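Local structure of glutamate--tRNA ligase (6B1Z) at residues T31-Y36 with N309-L314; N182-G187 with F334-V339; H225-E230 with E252-S257. The protein probably attaches glutamate to its cognate tRNA at the expense of ATP, as a class I aminoacyl-tRNA synthetase (glutamyl-tRNA synthetase). One frame throughout, in Å; residues are numbered along the deposited sequence.

Overall arrangement
Contact 1 is opened first along the chain, by helix 26-41, and closed 273 residues later by the end of helix 304-312. Contact 2 starts inside that loop at the turn following strand 178-183 and closes beyond it, at residues 334-339, and the two therefore cross. Contact 3, strand 225-229 beside strand 252-256, is a short local closure nested within both. In space, contacts 2 and 3 are neighbours, their centres about 8 Å apart, with Ile184 N to Phe253 O at 2.8 Å. Helix 26-41 packs on the two parallel strands, and Tyr34 of contact 1 reaches both Leu256 of contact 3 and Val339 of contact 2.

Contact 1: residues T31-Y36 with N309-L314; sequences TALYDY and NMVAML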
loop_
_atom_site.group_PDB
_atom_site.type_symbol
_atom_site.label_atom_id
_atom_site.label_comp_id
_atom_site.label_asym_id
_atom_site.label_seq_id
_atom_site.Cartn_x
_atom_site.Cartn_y
_atom_site.Cartn_z
ATOM N N THR A 31 -0.043 5.994 -5.749
ATOM C CA THR A 31 -0.489 7.270 -6.297
ATOM C C THR A 31 -0.154 8.416 -5.355
ATOM O O THR A 31 0.399 9.445 -5.775
ATOM C CB THR A 31 -1.986 7.218 -6.587
ATOM O OG1 THR A 31 -2.207 6.294 -7.661
ATOM C CG2 THR A 31 -2.482 8.620 -6.996
ATOM N N ALA A 32 -0.468 8.253 -4.063
ATOM C CA ALA A 32 -0.120 9.275 -3.083
ATOM C C ALA A 32 1.383 9.539 -3.062
ATOM O O ALA A 32 1.809 10.697 -3.004
ATOM C CB ALA A 32 -0.601 8.854 -1.685
ATOM N N LEU A 33 2.200 8.479 -3.118
ATOM C CA LEU A 33 3.648 8.648 -3.107
ATOM C C LEU A 33 4.123 9.440 -4.313
ATOM O O LEU A 33 4.936 10.362 -4.177
ATOM C CB LEU A 33 4.339 7.285 -3.056
ATOM C CG LEU A 33 5.861 7.329 -3.205
ATOM C CD1 LEU A 33 6.545 8.032 -2.025
ATOM C CD2 LEU A 33 6.402 5.931 -3.370
ATOM N N TYR A 34 3.635 9.086 -5.507
ATOM C CA TYR A 34 4.083 9.807 -6.697
ATOM C C TYR A 34 3.601 11.260 -6.682
ATOM O O TYR A 34 4.331 12.150 -7.144
ATOM C CB TYR A 34 3.642 9.064 -7.968
ATOM C CG TYR A 34 4.377 7.753 -8.255
ATOM C CD1 TYR A 34 5.460 7.317 -7.477
ATOM C CD2 TYR A 34 3.985 6.948 -9.314
ATOM C CE1 TYR A 34 6.109 6.113 -7.759
ATOM C CE2 TYR A 34 4.636 5.750 -9.605
ATOM C CZ TYR A 34 5.689 5.335 -8.826
ATOM O OH TYR A 34 6.315 4.160 -9.136
ATOM N N ASP A 35 2.398 11.526 -6.150
ATOM C CA ASP A 35 1.977 12.905 -5.881
ATOM C C ASP A 35 2.995 13.640 -5.017
ATOM O O ASP A 35 3.410 14.767 -5.325
ATOM C CB ASP A 35 0.637 12.923 -5.143
ATOM C CG ASP A 35 -0.549 12.713 -6.029
ATOM O OD1 ASP A 35 -0.570 13.254 -7.160
ATOM O OD2 ASP A 35 -1.499 12.029 -5.561
ATOM N N TYR A 36 3.353 13.027 -3.886
ATOM C CA TYR A 36 4.252 13.653 -2.924
ATOM C C TYR A 36 5.625 13.892 -3.534
ATOM O O TYR A 36 6.173 15.000 -3.453
ATOM C CB TYR A 36 4.349 12.753 -1.692
ATOM C CG TYR A 36 5.162 13.311 -0.546
ATOM C CD1 TYR A 36 4.679 14.352 0.235
ATOM C CD2 TYR A 36 6.409 12.781 -0.236
ATOM C CE1 TYR A 36 5.416 14.851 1.288
ATOM C CE2 TYR A 36 7.153 13.272 0.813
ATOM C CZ TYR A 36 6.655 14.316 1.573
ATOM O OH TYR A 36 7.403 14.816 2.620
ATOM N N ASN A 309 9.901 2.381 -0.082
ATOM C CA ASN A 309 10.911 2.110 -1.104
ATOM C C ASN A 309 10.402 1.049 -2.086
ATOM O O ASN A 309 10.558 1.185 -3.311
ATOM C CB ASN A 309 12.217 1.674 -0.397
ATOM C CG ASN A 309 13.481 1.777 -1.275
ATOM O OD1 ASN A 309 14.597 1.757 -0.747
ATOM N ND2 ASN A 309 13.325 1.825 -2.599
ATOM N N MET A 310 9.782 -0.009 -1.560
ATOM C CA MET A 310 9.236 -1.062 -2.414
ATOM C C MET A 310 8.130 -0.516 -3.318
ATOM O O MET A 310 8.106 -0.776 -4.531
ATOM C CB MET A 310 8.721 -2.200 -1.529
ATOM C CG MET A 310 8.053 -3.357 -2.287
ATOM S SD MET A 310 6.308 -3.070 -2.681
ATOM C CE MET A 310 5.567 -3.151 -1.066
ATOM N N VAL A 311 7.217 0.267 -2.741
ATOM C CA VAL A 311 6.091 0.779 -3.523
ATOM C C VAL A 311 6.577 1.697 -4.634
ATOM O O VAL A 311 6.082 1.638 -5.769
ATOM C CB VAL A 311 5.085 1.486 -2.592
ATOM C CG1 VAL A 311 3.994 2.192 -3.427
ATOM C CG2 VAL A 311 4.421 0.466 -1.655
ATOM N N ALA A 312 7.574 2.538 -4.341
ATOM C CA ALA A 312 8.097 3.463 -5.342
ATOM C C ALA A 312 8.597 2.742 -6.579
ATOM O O ALA A 312 8.453 3.242 -7.698
ATOM C CB ALA A 312 9.237 4.291 -4.739
ATOM N N MET A 313 9.199 1.569 -6.398
ATOM C CA MET A 313 9.824 0.874 -7.507
ATOM C C MET A 313 8.841 0.043 -8.320
ATOM O O MET A 313 9.273 -0.667 -9.234
ATOM C CB MET A 313 10.975 0.007 -6.978
ATOM C CG MET A 313 12.059 0.832 -6.279
ATOM S SD MET A 313 12.597 2.272 -7.250
ATOM C CE MET A 313 13.777 3.005 -6.117
ATOM N N LEU A 314 7.541 0.115 -8.014
ATOM C CA LEU A 314 6.509 -0.529 -8.838
ATOM C C LEU A 314 6.226 0.355 -10.051
ATOM O O LEU A 314 5.192 1.021 -10.172
ATOM C CB LEU A 314 5.252 -0.795 -8.012
ATOM C CG LEU A 314 5.410 -1.817 -6.881
ATOM C CD1 LEU A 314 4.151 -1.874 -6.039
ATOM C CD2 LEU A 314 5.748 -3.203 -7.438
#
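The Tyr34 ring meets the 309-314 segment with its hydroxyl edge: the carbonyl oxygen of Ala312 lies close to the ring plane, and Tyr34 OH donates to Ala312 O at 2.7 Å. The ring is also met by that of Phe334, the planes about 35° apart, and the Tyr34 side chain touches Trp316 as well. Seen from the acceptor, the hydroxyl stands 36° out of the carbonyl plane, so the bond does not follow a lone pair. Tyr34 CE1, at 3.7 Å from Ala312 O, flanks the same oxygen. The carbonyl that is gripped belongs to the last residue of helix 304-312, where the chain leaves the helix; one residue earlier, Val311 O receives Leu314 N at 3.1 Å.

Within the class I catalytic domain the contact packs helix 26-41 against the C-terminal end of helix 304-312. Beside the phenol, Leu33 supplies the apolar part. Its CG is anti to the backbone N (chi1 173°), which directs the CD2 branch across to Ala312, with Leu33 CD2 to Ala312 CB at 3.5 Å. The same methyl makes a looser approach to Val311 CG1 at 4.4 Å. Met327 lies against Leu33 and Met330 against Ala312, both from helix 327-333, while Arg30 NH1 donates to Leu314 O.

Contact 2: residues N182-G187 with F334-V339; sequences NDIIRG and FDLNKV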
loop_
_atom_site.group_PDB
_atom_site.type_symbol
_atom_site.label_atom_id
_atom_site.label_comp_id
_atom_site.label_asym_id
_atom_site.label_seq_id
_atom_site.Cartn_x
_atom_site.Cartn_y
_atom_site.Cartn_z
ATOM N N ASN A 182 -3.489 13.793 -24.518
ATOM C CA ASN A 182 -2.046 13.707 -24.319
ATOM C C ASN A 182 -1.813 13.453 -22.840
ATOM O O ASN A 182 -2.063 14.338 -22.015
ATOM C CB ASN A 182 -1.355 14.997 -24.769
ATOM C CG ASN A 182 0.150 14.868 -24.837
ATOM O OD1 ASN A 182 0.716 13.863 -24.434
ATOM N ND2 ASN A 182 0.808 15.893 -25.370
ATOM N N ASP A 183 -1.338 12.257 -22.512
ATOM C CA ASP A 183 -1.084 11.859 -21.131
ATOM C C ASP A 183 0.419 11.775 -20.889
ATOM O O ASP A 183 1.167 11.312 -21.748
ATOM C CB ASP A 183 -1.728 10.498 -20.841
ATOM C CG ASP A 183 -1.678 10.140 -19.365
ATOM O OD1 ASP A 183 -0.792 9.345 -18.967
ATOM O OD2 ASP A 183 -2.500 10.718 -18.629
ATOM N N ILE A 184 0.853 12.188 -19.689
ATOM C CA ILE A 184 2.279 12.172 -19.373
ATOM C C ILE A 184 2.837 10.751 -19.409
ATOM O O ILE A 184 3.956 10.527 -19.882
ATOM C CB ILE A 184 2.529 12.851 -18.009
ATOM C CG1 ILE A 184 2.325 14.364 -18.127
ATOM C CG2 ILE A 184 3.941 12.531 -17.487
ATOM C CD1 ILE A 184 2.251 15.072 -16.751
ATOM N N ILE A 185 2.076 9.774 -18.914
ATOM C CA ILE A 185 2.527 8.380 -18.912
ATOM C C ILE A 185 2.216 7.691 -20.233
ATOM O O ILE A 185 3.072 7.012 -20.816
ATOM C CB ILE A 185 1.876 7.597 -17.751
ATOM C CG1 ILE A 185 2.059 8.304 -16.404
ATOM C CG2 ILE A 185 2.426 6.161 -17.716
ATOM C CD1 ILE A 185 3.431 8.213 -15.855
ATOM N N ARG A 186 0.973 7.824 -20.691
ATOM C CA ARG A 186 0.474 6.996 -21.781
ATOM C C ARG A 186 0.693 7.605 -23.157
ATOM O O ARG A 186 0.494 6.903 -24.158
ATOM C CB ARG A 186 -1.015 6.708 -21.574
ATOM C CG ARG A 186 -1.317 5.876 -20.313
ATOM C CD ARG A 186 -0.843 4.438 -20.459
ATOM N NE ARG A 186 -1.673 3.681 -21.394
ATOM C CZ ARG A 186 -2.646 2.857 -21.024
ATOM N NH1 ARG A 186 -2.899 2.666 -19.734
ATOM N NH2 ARG A 186 -3.355 2.211 -21.945
ATOM N N GLY A 187 1.097 8.871 -23.238
ATOM C CA GLY A 187 1.342 9.507 -24.529
ATOM C C GLY A 187 0.074 10.030 -25.189
ATOM O O GLY A 187 -0.962 10.262 -24.556
ATOM N N PHE A 334 13.128 11.849 -8.447
ATOM C CA PHE A 334 11.886 11.407 -9.073
ATOM C C PHE A 334 11.583 12.220 -10.323
ATOM O O PHE A 334 11.562 13.455 -10.297
ATOM C CB PHE A 334 10.711 11.519 -8.104
ATOM C CG PHE A 334 9.426 10.938 -8.653
ATOM C CD1 PHE A 334 9.283 9.567 -8.797
ATOM C CD2 PHE A 334 8.390 11.766 -9.057
ATOM C CE1 PHE A 334 8.105 9.017 -9.312
ATOM C CE2 PHE A 334 7.207 11.240 -9.571
ATOM C CZ PHE A 334 7.065 9.857 -9.699
ATOM N N ASP A 335 11.341 11.512 -11.420
ATOM C CA ASP A 335 10.991 12.113 -12.701
ATOM C C ASP A 335 9.758 11.384 -13.208
ATOM O O ASP A 335 9.834 10.204 -13.562
ATOM C CB ASP A 335 12.153 12.005 -13.687
ATOM C CG ASP A 335 11.880 12.708 -15.001
ATOM O OD1 ASP A 335 10.730 13.143 -15.243
ATOM O OD2 ASP A 335 12.835 12.826 -15.796
ATOM N N LEU A 336 8.622 12.083 -13.216
ATOM C CA LEU A 336 7.368 11.475 -13.635
ATOM C C LEU A 336 7.449 10.965 -15.068
ATOM O O LEU A 336 6.772 9.991 -15.421
ATOM C CB LEU A 336 6.246 12.501 -13.478
ATOM C CG LEU A 336 4.790 12.071 -13.541
ATOM C CD1 LEU A 336 4.482 10.986 -12.511
ATOM C CD2 LEU A 336 3.933 13.305 -13.338
ATOM N N ASN A 337 8.291 11.589 -15.897
ATOM C CA ASN A 337 8.462 11.150 -17.278
ATOM C C ASN A 337 9.219 9.833 -17.380
ATOM O O ASN A 337 9.301 9.276 -18.479
ATOM C CB ASN A 337 9.179 12.231 -18.101
ATOM C CG ASN A 337 8.393 13.532 -18.183
ATOM O OD1 ASN A 337 7.184 13.540 -18.442
ATOM N ND2 ASN A 337 9.080 14.645 -17.958
ATOM N N LYS A 338 9.775 9.333 -16.272
ATOM C CA LYS A 338 10.476 8.058 -16.210
ATOM C C LYS A 338 9.625 6.927 -15.642
ATOM O O LYS A 338 10.103 5.793 -15.562
ATOM C CB LYS A 338 11.755 8.198 -15.372
ATOM N N VAL A 339 8.392 7.208 -15.222
ATOM C CA VAL A 339 7.492 6.152 -14.774
ATOM C C VAL A 339 7.029 5.346 -15.983
ATOM O O VAL A 339 6.639 5.916 -17.011
ATOM C CB VAL A 339 6.309 6.764 -14.011
ATOM C CG1 VAL A 339 5.277 5.698 -13.631
ATOM C CG2 VAL A 339 6.817 7.472 -12.751
HETATM O O HOH W 1 5.973 6.290 -20.406
#
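Ile184 and Leu336 meet as branched side chains crossing at about a right angle. The Ile184 CG2 methyl comes against the Leu336 branch point, with CG2 to CG at 4.1 Å, while Ile184 CD1 approaches Leu336 CD2 at 4.2 Å. Roughly at right angles to that first approach, Ile184 CG2 also reaches Asn337 OD1 at 3.5 Å, so one methyl touches both a leucine fork and an amide oxygen. Ile185 fills a second hollow: with chi2 at -74° its chain is bent at CG1, and CD1 lands against Val339 CB at 3.7 Å, with Leu336 O close by at 3.8 Å.

The two isoleucines occupy the turn of a beta hairpin, strands 178-183 and 187-192, braced by Asp183: OD1 accepts from Ile185 N, an Asx turn, from above the carboxylate plane, and from Arg186 N, the wider Asx motif, through its anti lone pair. Asp183 OD2 bonds to His255 ND1, which ties the hairpin to strand 252-256. The opposing residues form a 3-10 turn, at whose start an Asx turn has Asp335 OD1 accepting from Asn337 N. Next to this packing, Ile184 O is a ligand of a magnesium ion, and a water lies 3.0 Å from Ile185 O.

Contact 3: residues H225-E230 with E252-S257; sequences HVIRGE and EFAHLS. With EDO (1,2-ethanediol), chain R; FMT (formic acid), chain C.
Val226 N donates to Glu252 O at 2.8 Å in a nearly straight bond (N-H...O 177°), and the ladder runs on through Ala254 N to Val226 O, Arg228 N to Ala254 O, and Leu256 N to Arg228 O. Past the last bridge, Glu230 N donates to Leu256 O in a more bent bond. Arg228 runs alongside His255, with guanidinium and imidazole planes 65° apart; Arg228 NH2 to His255 NE2 is a weak bond of 3.3 Å. O2 of a bound formic acid accepts from Arg228 NH1 at 2.9 Å, and the same molecule is hydrogen-bonded to Arg15. His239 ND1 bonds to Arg228 NH2, while Asp183 holds the other imidazole nitrogen of His255.

The segments are the parallel strands of a beta-alpha-beta unit linked by helix 236-246, within the Rossmann-like catalytic domain of a class I synthetase. Strand axes 21° apart fit a parallel pair with a slight twist.

Packing differs between the faces. On the Arg228 side, Phe253 CE2 lies over one face of the guanidinium, 3.6 Å from Arg228 NH2, and Phe253 CD2 meets Val226 CB at 3.8 Å. On the other, Ile227 CG2 touches Leu256 CD1 at 3.8 Å, against helix 26-41. Near the solvent, a water spans His225 NE2 and Glu252 OE1, while at the far end 1,2-ethanediol O1 accepts from Ser257 N.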
loop_
_atom_site.group_PDB
_atom_site.type_symbol
_atom_site.label_atom_id
_atom_site.label_comp_id
_atom_site.label_asym_id
_atom_site.label_seq_id
_atom_site.Cartn_x
_atom_site.Cartn_y
_atom_site.Cartn_z
ATOM N N HIS A 225 -1.295 19.238 -12.038
ATOM C CA HIS A 225 -1.001 17.894 -12.522
ATOM C C HIS A 225 -1.894 16.918 -11.782
ATOM O O HIS A 225 -1.837 16.840 -10.545
ATOM C CB HIS A 225 0.470 17.521 -12.305
ATOM C CG HIS A 225 1.435 18.360 -13.080
ATOM N ND1 HIS A 225 1.751 19.653 -12.720
ATOM C CD2 HIS A 225 2.164 18.088 -14.188
ATOM C CE1 HIS A 225 2.632 20.142 -13.575
ATOM N NE2 HIS A 225 2.906 19.208 -14.471
ATOM N N VAL A 226 -2.703 16.179 -12.533
ATOM C CA VAL A 226 -3.583 15.148 -11.991
ATOM C C VAL A 226 -2.896 13.808 -12.222
ATOM O O VAL A 226 -2.793 13.350 -13.364
ATOM C CB VAL A 226 -4.968 15.190 -12.653
ATOM C CG1 VAL A 226 -5.810 13.993 -12.251
ATOM C CG2 VAL A 226 -5.671 16.489 -12.294
ATOM N N ILE A 227 -2.435 13.184 -11.141
ATOM C CA ILE A 227 -1.764 11.891 -11.169
ATOM C C ILE A 227 -2.722 10.881 -10.571
ATOM O O ILE A 227 -3.137 11.033 -9.417
ATOM C CB ILE A 227 -0.448 11.918 -10.382
ATOM C CG1 ILE A 227 0.498 12.999 -10.915
ATOM C CG2 ILE A 227 0.202 10.533 -10.408
ATOM C CD1 ILE A 227 1.747 13.263 -10.048
ATOM N N ARG A 228 -3.093 9.861 -11.344
ATOM C CA ARG A 228 -4.127 8.942 -10.873
ATOM C C ARG A 228 -4.026 7.616 -11.619
ATOM O O ARG A 228 -3.248 7.471 -12.566
ATOM C CB ARG A 228 -5.517 9.569 -11.034
ATOM C CG ARG A 228 -5.917 9.813 -12.472
ATOM C CD ARG A 228 -7.197 10.649 -12.543
ATOM N NE ARG A 228 -7.625 10.786 -13.933
ATOM C CZ ARG A 228 -8.589 11.602 -14.357
ATOM N NH1 ARG A 228 -9.222 12.400 -13.502
ATOM N NH2 ARG A 228 -8.898 11.628 -15.649
ATOM N N GLY A 229 -4.838 6.632 -11.175
ATOM C CA GLY A 229 -4.795 5.309 -11.777
ATOM C C GLY A 229 -5.470 5.231 -13.137
ATOM O O GLY A 229 -6.358 6.017 -13.468
ATOM N N GLU A 230 -5.071 4.213 -13.917
ATOM C CA GLU A 230 -5.632 4.059 -15.257
ATOM C C GLU A 230 -7.106 3.652 -15.245
ATOM O O GLU A 230 -7.734 3.677 -16.311
ATOM C CB GLU A 230 -4.813 3.062 -16.080
ATOM C CG GLU A 230 -4.954 1.620 -15.661
ATOM C CD GLU A 230 -4.315 0.643 -16.651
ATOM O OE1 GLU A 230 -4.514 0.785 -17.882
ATOM O OE2 GLU A 230 -3.636 -0.290 -16.187
ATOM N N GLU A 252 -2.560 19.091 -16.552
ATOM C CA GLU A 252 -1.934 17.929 -17.177
ATOM C C GLU A 252 -2.355 16.665 -16.440
ATOM O O GLU A 252 -2.682 16.705 -15.252
ATOM C CB GLU A 252 -0.411 18.050 -17.161
ATOM C CG GLU A 252 0.102 19.229 -17.986
ATOM C CD GLU A 252 1.601 19.259 -18.072
ATOM O OE1 GLU A 252 2.182 18.283 -18.595
ATOM O OE2 GLU A 252 2.198 20.249 -17.603
ATOM N N PHE A 253 -2.340 15.539 -17.151
ATOM C CA PHE A 253 -2.728 14.246 -16.594
ATOM C C PHE A 253 -1.600 13.238 -16.726
ATOM O O PHE A 253 -0.821 13.276 -17.682
ATOM C CB PHE A 253 -3.976 13.668 -17.298
ATOM C CG PHE A 253 -5.217 14.468 -17.077
ATOM C CD1 PHE A 253 -5.487 15.570 -17.878
ATOM C CD2 PHE A 253 -6.113 14.121 -16.082
ATOM C CE1 PHE A 253 -6.628 16.326 -17.671
ATOM C CE2 PHE A 253 -7.258 14.873 -15.870
ATOM C CZ PHE A 253 -7.514 15.973 -16.674
ATOM N N ALA A 254 -1.526 12.331 -15.747
ATOM C CA ALA A 254 -0.628 11.177 -15.789
ATOM C C ALA A 254 -1.382 9.982 -15.233
ATOM O O ALA A 254 -1.791 10.004 -14.068
ATOM C CB ALA A 254 0.645 11.434 -14.972
ATOM N N HIS A 255 -1.565 8.944 -16.047
ATOM C CA HIS A 255 -2.350 7.777 -15.658
ATOM C C HIS A 255 -1.422 6.596 -15.413
ATOM O O HIS A 255 -0.718 6.146 -16.325
ATOM C CB HIS A 255 -3.402 7.453 -16.715
ATOM C CG HIS A 255 -4.574 8.380 -16.672
ATOM N ND1 HIS A 255 -4.566 9.617 -17.288
ATOM C CD2 HIS A 255 -5.787 8.262 -16.080
ATOM C CE1 HIS A 255 -5.726 10.217 -17.077
ATOM N NE2 HIS A 255 -6.484 9.417 -16.342
ATOM N N LEU A 256 -1.431 6.101 -14.177
ATOM C CA LEU A 256 -0.561 5.016 -13.745
ATOM C C LEU A 256 -1.207 3.661 -14.013
ATOM O O LEU A 256 -2.357 3.421 -13.631
ATOM C CB LEU A 256 -0.264 5.179 -12.253
ATOM C CG LEU A 256 0.292 6.549 -11.853
ATOM C CD1 LEU A 256 0.263 6.712 -10.331
ATOM C CD2 LEU A 256 1.725 6.710 -12.372
ATOM N N SER A 257 -0.463 2.770 -14.653
ATOM C CA SER A 257 -0.999 1.456 -14.987
ATOM C C SER A 257 -1.206 0.626 -13.723
ATOM O O SER A 257 -0.437 0.725 -12.764
ATOM C CB SER A 257 -0.057 0.741 -15.958
ATOM O OG SER A 257 0.040 1.492 -17.167
HETATM C C1 EDO R . 2.675 2.928 -13.556
HETATM O O1 EDO R . 2.290 3.237 -14.907
HETATM C C2 EDO R . 3.845 1.954 -13.593
HETATM O O2 EDO R . 3.357 0.704 -14.102
HETATM C C FMT C . -9.047 11.506 -9.737
HETATM O O1 FMT C . -7.951 11.459 -9.166
HETATM O O2 FMT C . -9.347 12.346 -10.601
HETATM O O HOH W 2 4.743 18.115 -16.770
#